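Side-chain contacts in uncharacterized protein (Pyrococcus abyssi, PDB 5IFF), which acts as the restriction DNA glycosylase R.PabI, probably removing adenine bases from its recognition sequence, and binds double-stranded DNA as a tetramer: residues V210-L213 against R214-I217; N115-Y119 against G120-Y124. The protein carries 2 engineered substitutions. All coordinates share one frame; numbering follows the deposited sequence.

Overall arrangement
The two contacts are both local but lie on opposite sides of the chain's centre, with their own centres about 52 Å apart. Contact 1 is the last two turns of helix 203-216, where Leu213 and Phe212 are buried against helices 87-99 and 72-81 of the same chain while Arg214 and Ser215 stay exposed. Contact 2 is the tip of the hairpin formed by strands 116-118 and 121-134, far out from the body of the chain; its buried side chains, Leu118, Phe121 and Ile123, are covered by a second subunit. Helical backbone bonds and intrachain apolar packing therefore define contact 1, and a hairpin ladder with an intersubunit interface defines contact 2.

Contact 1 of 2, residues V210-L213 against R214-I217; sequences VKFL and RSII
Arg214 lies alongside Val210, one turn earlier in the C-terminal helix 203-216, an i/i+4 pair of the alpha-helix. Its CG lies anti to the carbonyl carbon (chi1 -73°), and from there the chain runs extended beside the valine. CB and CG pass the carbonyl oxygen of Val210, with Arg214 CG 3.3 Å from Val210 O; CD continues past that oxygen toward the valine methyl. NE and CZ then reach Val210 CG1, which sits over the centre of one guanidinium face, 3.4 Å from Arg214 CZ, while NH1 and NH2 lie a little farther from that methyl. The backbone ties the same pair: Arg214 N donates to Val210 O at 2.8 Å in a nearly straight bond (170° at the hydrogen).

On the buried side, Ile216 spreads its two branches. CG2 meets the Phe212 ring obliquely, 3.6 Å from Phe212 CE1, whereas CD1 runs side by side with Leu213 and approaches its CD2. Val76 of helix 72-81 touches both Phe212 and Ile216, and Leu94 of helix 87-99 touches Leu213, so this face packs the helix onto two others. Near the helix end, Phe212 O accepts from both Ile216 N and a side chain: Ser215 OG, held between backbone N and carbonyl carbon (chi1 75°), turns back to donate to Phe212 O at 2.6 Å.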
loop_
_atom_site.group_PDB
_atom_site.type_symbol
_atom_site.label_atom_id
_atom_site.label_comp_id
_atom_site.label_asym_id
_atom_site.label_seq_id
_atom_site.Cartn_x
_atom_site.Cartn_y
_atom_site.Cartn_z
ATOM N N VAL A 210 32.837 -5.375 -1.286
ATOM C CA VAL A 210 34.245 -5.255 -1.742
ATOM C C VAL A 210 34.474 -4.088 -2.720
ATOM O O VAL A 210 35.430 -3.328 -2.579
ATOM C CB VAL A 210 34.694 -6.599 -2.347
ATOM C CG1 VAL A 210 36.008 -6.477 -3.094
ATOM C CG2 VAL A 210 34.784 -7.624 -1.261
ATOM N N LYS A 211 33.583 -3.942 -3.705
ATOM C CA LYS A 211 33.611 -2.836 -4.640
ATOM C C LYS A 211 33.490 -1.464 -3.928
ATOM O O LYS A 211 34.196 -0.491 -4.275
ATOM C CB LYS A 211 32.491 -3.035 -5.669
ATOM C CG LYS A 211 32.385 -1.956 -6.705
ATOM C CD LYS A 211 31.517 -2.370 -7.887
ATOM C CE LYS A 211 31.502 -1.286 -8.973
ATOM N NZ LYS A 211 32.867 -0.748 -9.254
ATOM N N PHE A 212 32.595 -1.399 -2.970
ATOM C CA PHE A 212 32.434 -0.190 -2.146
ATOM C C PHE A 212 33.725 0.155 -1.381
ATOM O O PHE A 212 34.207 1.293 -1.429
ATOM C CB PHE A 212 31.296 -0.379 -1.149
ATOM C CG PHE A 212 31.240 0.703 -0.096
ATOM C CD1 PHE A 212 31.058 2.036 -0.463
ATOM C CD2 PHE A 212 31.413 0.379 1.236
ATOM C CE1 PHE A 212 31.018 3.030 0.514
ATOM C CE2 PHE A 212 31.373 1.367 2.224
ATOM C CZ PHE A 212 31.175 2.680 1.861
ATOM N N LEU A 213 34.266 -0.822 -0.659
ATOM C CA LEU A 213 35.507 -0.585 0.080
ATOM C C LEU A 213 36.645 -0.223 -0.855
ATOM O O LEU A 213 37.367 0.725 -0.608
ATOM C CB LEU A 213 35.905 -1.808 0.915
ATOM C CG LEU A 213 34.911 -2.139 2.040
ATOM C CD1 LEU A 213 35.291 -3.450 2.707
ATOM C CD2 LEU A 213 34.866 -0.958 3.086
ATOM N N ARG A 214 36.803 -0.959 -1.961
ATOM C CA ARG A 214 37.815 -0.581 -2.928
ATOM C C ARG A 214 37.649 0.861 -3.385
ATOM O O ARG A 214 38.639 1.542 -3.625
ATOM C CB ARG A 214 37.829 -1.523 -4.167
ATOM C CG ARG A 214 38.404 -2.880 -3.823
ATOM C CD ARG A 214 38.217 -3.847 -4.981
ATOM N NE ARG A 214 38.684 -5.206 -4.716
ATOM C CZ ARG A 214 38.356 -6.257 -5.478
ATOM N NH1 ARG A 214 37.513 -6.123 -6.525
ATOM N NH2 ARG A 214 38.852 -7.445 -5.179
ATOM N N SER A 215 36.412 1.338 -3.478
ATOM C CA SER A 215 36.173 2.669 -4.032
ATOM C C SER A 215 36.495 3.746 -3.007
ATOM O O SER A 215 36.838 4.864 -3.387
ATOM C CB SER A 215 34.716 2.828 -4.477
ATOM O OG SER A 215 33.848 2.993 -3.361
ATOM N N ILE A 216 36.356 3.434 -1.719
ATOM C CA ILE A 216 36.681 4.490 -0.753
ATOM C C ILE A 216 38.213 4.602 -0.503
ATOM O O ILE A 216 38.682 5.649 -0.141
ATOM C CB ILE A 216 35.955 4.315 0.577
ATOM C CG1 ILE A 216 36.476 3.119 1.328
ATOM C CG2 ILE A 216 34.423 4.231 0.396
ATOM C CD1 ILE A 216 35.729 2.934 2.694
ATOM N N ILE A 217 38.966 3.528 -0.683
ATOM C CA ILE A 217 40.420 3.618 -0.755
ATOM C C ILE A 217 40.851 4.585 -1.885
ATOM O O ILE A 217 41.741 5.416 -1.702
ATOM C CB ILE A 217 41.063 2.253 -1.070
ATOM C CG1 ILE A 217 40.928 1.284 0.085
ATOM C CG2 ILE A 217 42.566 2.409 -1.394
ATOM C CD1 ILE A 217 41.411 -0.080 -0.376
#

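Contact 2 of 2, residues N115-Y119 against G120-Y124; sequences NEELY and GFNIY
Ile123 sets its side chain across Glu116 and Leu118 at the tip of an antiparallel beta hairpin, closed by a type I' turn from Leu118 to Phe121. With CG1 anti to the carbonyl carbon (chi1 -68°), Ile123 brings CD1 to 3.8 Å from Leu118 CB, while its CB faces Glu116 CB. Glu116 crosses it obliquely and extends to a salt bridge with Lys107 of the second subunit.

Leu118 and Phe121 form the hydrogen-bonded pair: Leu118 N donates to Phe121 O at 2.8 Å and Phe121 N to Leu118 O at 3.2 Å. Gly120, in the turn, has backbone angles at which a CB would clash with Tyr119 O. Phe121 CG stands beside its own backbone N (chi1 -73°), which keeps CB and CD1 near Leu118 O and puts Tyr119 O at the ring edge, 3.7 Å from Phe121 CD1. The ring also makes a cation-pi contact with Lys133 of the second subunit and packs on its Ile200; an alanine here would probably leave that lysine without its aromatic partner and open a gap beside Ile200. Apolar and aromatic groups thus join charged ones in binding the hairpin tip to the neighbouring subunit, onto whose strand the ladder of Asn122 to Tyr124 continues.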
loop_
_atom_site.group_PDB
_atom_site.type_symbol
_atom_site.label_atom_id
_atom_site.label_comp_id
_atom_site.label_asym_id
_atom_site.label_seq_id
_atom_site.Cartn_x
_atom_site.Cartn_y
_atom_site.Cartn_z
ATOM N N ASN A 115 8.062 -36.989 14.606
ATOM C CA ASN A 115 7.187 -38.102 14.850
ATOM C C ASN A 115 5.947 -37.687 15.618
ATOM O O ASN A 115 5.183 -38.531 16.069
ATOM C CB ASN A 115 7.932 -39.196 15.590
ATOM C CG ASN A 115 8.537 -40.198 14.654
ATOM O OD1 ASN A 115 7.856 -40.734 13.781
ATOM N ND2 ASN A 115 9.828 -40.449 14.814
ATOM N N GLU A 116 5.759 -36.381 15.765
ATOM C CA GLU A 116 4.596 -35.872 16.468
ATOM C C GLU A 116 3.436 -35.798 15.502
ATOM O O GLU A 116 3.623 -35.595 14.297
ATOM C CB GLU A 116 4.857 -34.492 17.074
ATOM C CG GLU A 116 6.246 -34.295 17.647
ATOM C CD GLU A 116 6.592 -32.824 17.835
ATOM O OE1 GLU A 116 7.775 -32.465 17.666
ATOM O OE2 GLU A 116 5.681 -32.025 18.145
ATOM N N GLU A 117 2.239 -35.993 16.042
ATOM C CA GLU A 117 1.008 -35.718 15.328
ATOM C C GLU A 117 0.191 -34.782 16.209
ATOM O O GLU A 117 0.199 -34.920 17.424
ATOM C CB GLU A 117 0.245 -37.016 15.003
ATOM C CG GLU A 117 1.053 -37.975 14.105
ATOM C CD GLU A 117 0.220 -39.096 13.473
ATOM O OE1 GLU A 117 -0.847 -39.430 14.036
ATOM O OE2 GLU A 117 0.649 -39.635 12.413
ATOM N N LEU A 118 -0.473 -33.805 15.607
ATOM C CA LEU A 118 -1.381 -32.943 16.351
ATOM C C LEU A 118 -2.796 -33.349 15.982
ATOM O O LEU A 118 -3.308 -32.925 14.955
ATOM C CB LEU A 118 -1.115 -31.460 16.041
ATOM C CG LEU A 118 -2.012 -30.395 16.692
ATOM C CD1 LEU A 118 -1.943 -30.428 18.207
ATOM C CD2 LEU A 118 -1.675 -29.015 16.186
ATOM N N TYR A 119 -3.404 -34.212 16.801
ATOM C CA TYR A 119 -4.756 -34.726 16.547
ATOM C C TYR A 119 -4.904 -35.283 15.136
ATOM O O TYR A 119 -5.818 -34.918 14.403
ATOM C CB TYR A 119 -5.796 -33.632 16.802
ATOM C CG TYR A 119 -5.815 -33.221 18.244
ATOM C CD1 TYR A 119 -6.482 -33.988 19.204
ATOM C CD2 TYR A 119 -5.143 -32.086 18.661
ATOM C CE1 TYR A 119 -6.486 -33.614 20.548
ATOM C CE2 TYR A 119 -5.136 -31.706 19.999
ATOM C CZ TYR A 119 -5.795 -32.469 20.935
ATOM O OH TYR A 119 -5.764 -32.054 22.249
ATOM N N GLY A 120 -3.974 -36.150 14.751
ATOM C CA GLY A 120 -4.050 -36.816 13.465
ATOM C C GLY A 120 -3.207 -36.177 12.371
ATOM O O GLY A 120 -2.906 -36.826 11.372
ATOM N N PHE A 121 -2.829 -34.915 12.544
ATOM C CA PHE A 121 -2.047 -34.219 11.509
ATOM C C PHE A 121 -0.562 -34.385 11.753
ATOM O O PHE A 121 -0.083 -34.135 12.854
ATOM C CB PHE A 121 -2.398 -32.734 11.471
ATOM C CG PHE A 121 -3.748 -32.437 10.887
ATOM C CD1 PHE A 121 -4.917 -32.797 11.565
ATOM C CD2 PHE A 121 -3.860 -31.777 9.682
ATOM C CE1 PHE A 121 -6.166 -32.512 11.020
ATOM C CE2 PHE A 121 -5.098 -31.488 9.136
ATOM C CZ PHE A 121 -6.249 -31.848 9.805
ATOM N N ASN A 122 0.177 -34.807 10.735
ATOM C CA ASN A 122 1.625 -34.926 10.867
ATOM C C ASN A 122 2.277 -33.564 11.068
ATOM O O ASN A 122 1.918 -32.604 10.395
ATOM C CB ASN A 122 2.232 -35.602 9.645
ATOM C CG ASN A 122 1.979 -37.084 9.628
ATOM O OD1 ASN A 122 1.765 -37.694 10.671
ATOM N ND2 ASN A 122 2.014 -37.675 8.448
ATOM N N ILE A 123 3.251 -33.509 11.974
ATOM C CA ILE A 123 3.950 -32.275 12.290
ATOM C C ILE A 123 5.305 -32.294 11.588
ATOM O O ILE A 123 6.048 -33.283 11.691
ATOM C CB ILE A 123 4.117 -32.092 13.842
ATOM C CG1 ILE A 123 2.758 -31.858 14.515
ATOM C CG2 ILE A 123 5.071 -30.943 14.180
ATOM C CD1 ILE A 123 1.992 -30.640 13.960
ATOM N N TYR A 124 5.594 -31.227 10.854
ATOM C CA TYR A 124 6.916 -31.006 10.256
ATOM C C TYR A 124 7.502 -29.756 10.888
ATOM O O TYR A 124 6.795 -29.015 11.566
ATOM C CB TYR A 124 6.845 -30.844 8.732
ATOM C CG TYR A 124 6.428 -32.119 8.032
ATOM C CD1 TYR A 124 7.373 -32.990 7.510
ATOM C CD2 TYR A 124 5.076 -32.474 7.935
ATOM C CE1 TYR A 124 6.985 -34.172 6.886
ATOM C CE2 TYR A 124 4.680 -33.645 7.318
ATOM C CZ TYR A 124 5.638 -34.490 6.795
ATOM O OH TYR A 124 5.259 -35.661 6.174
#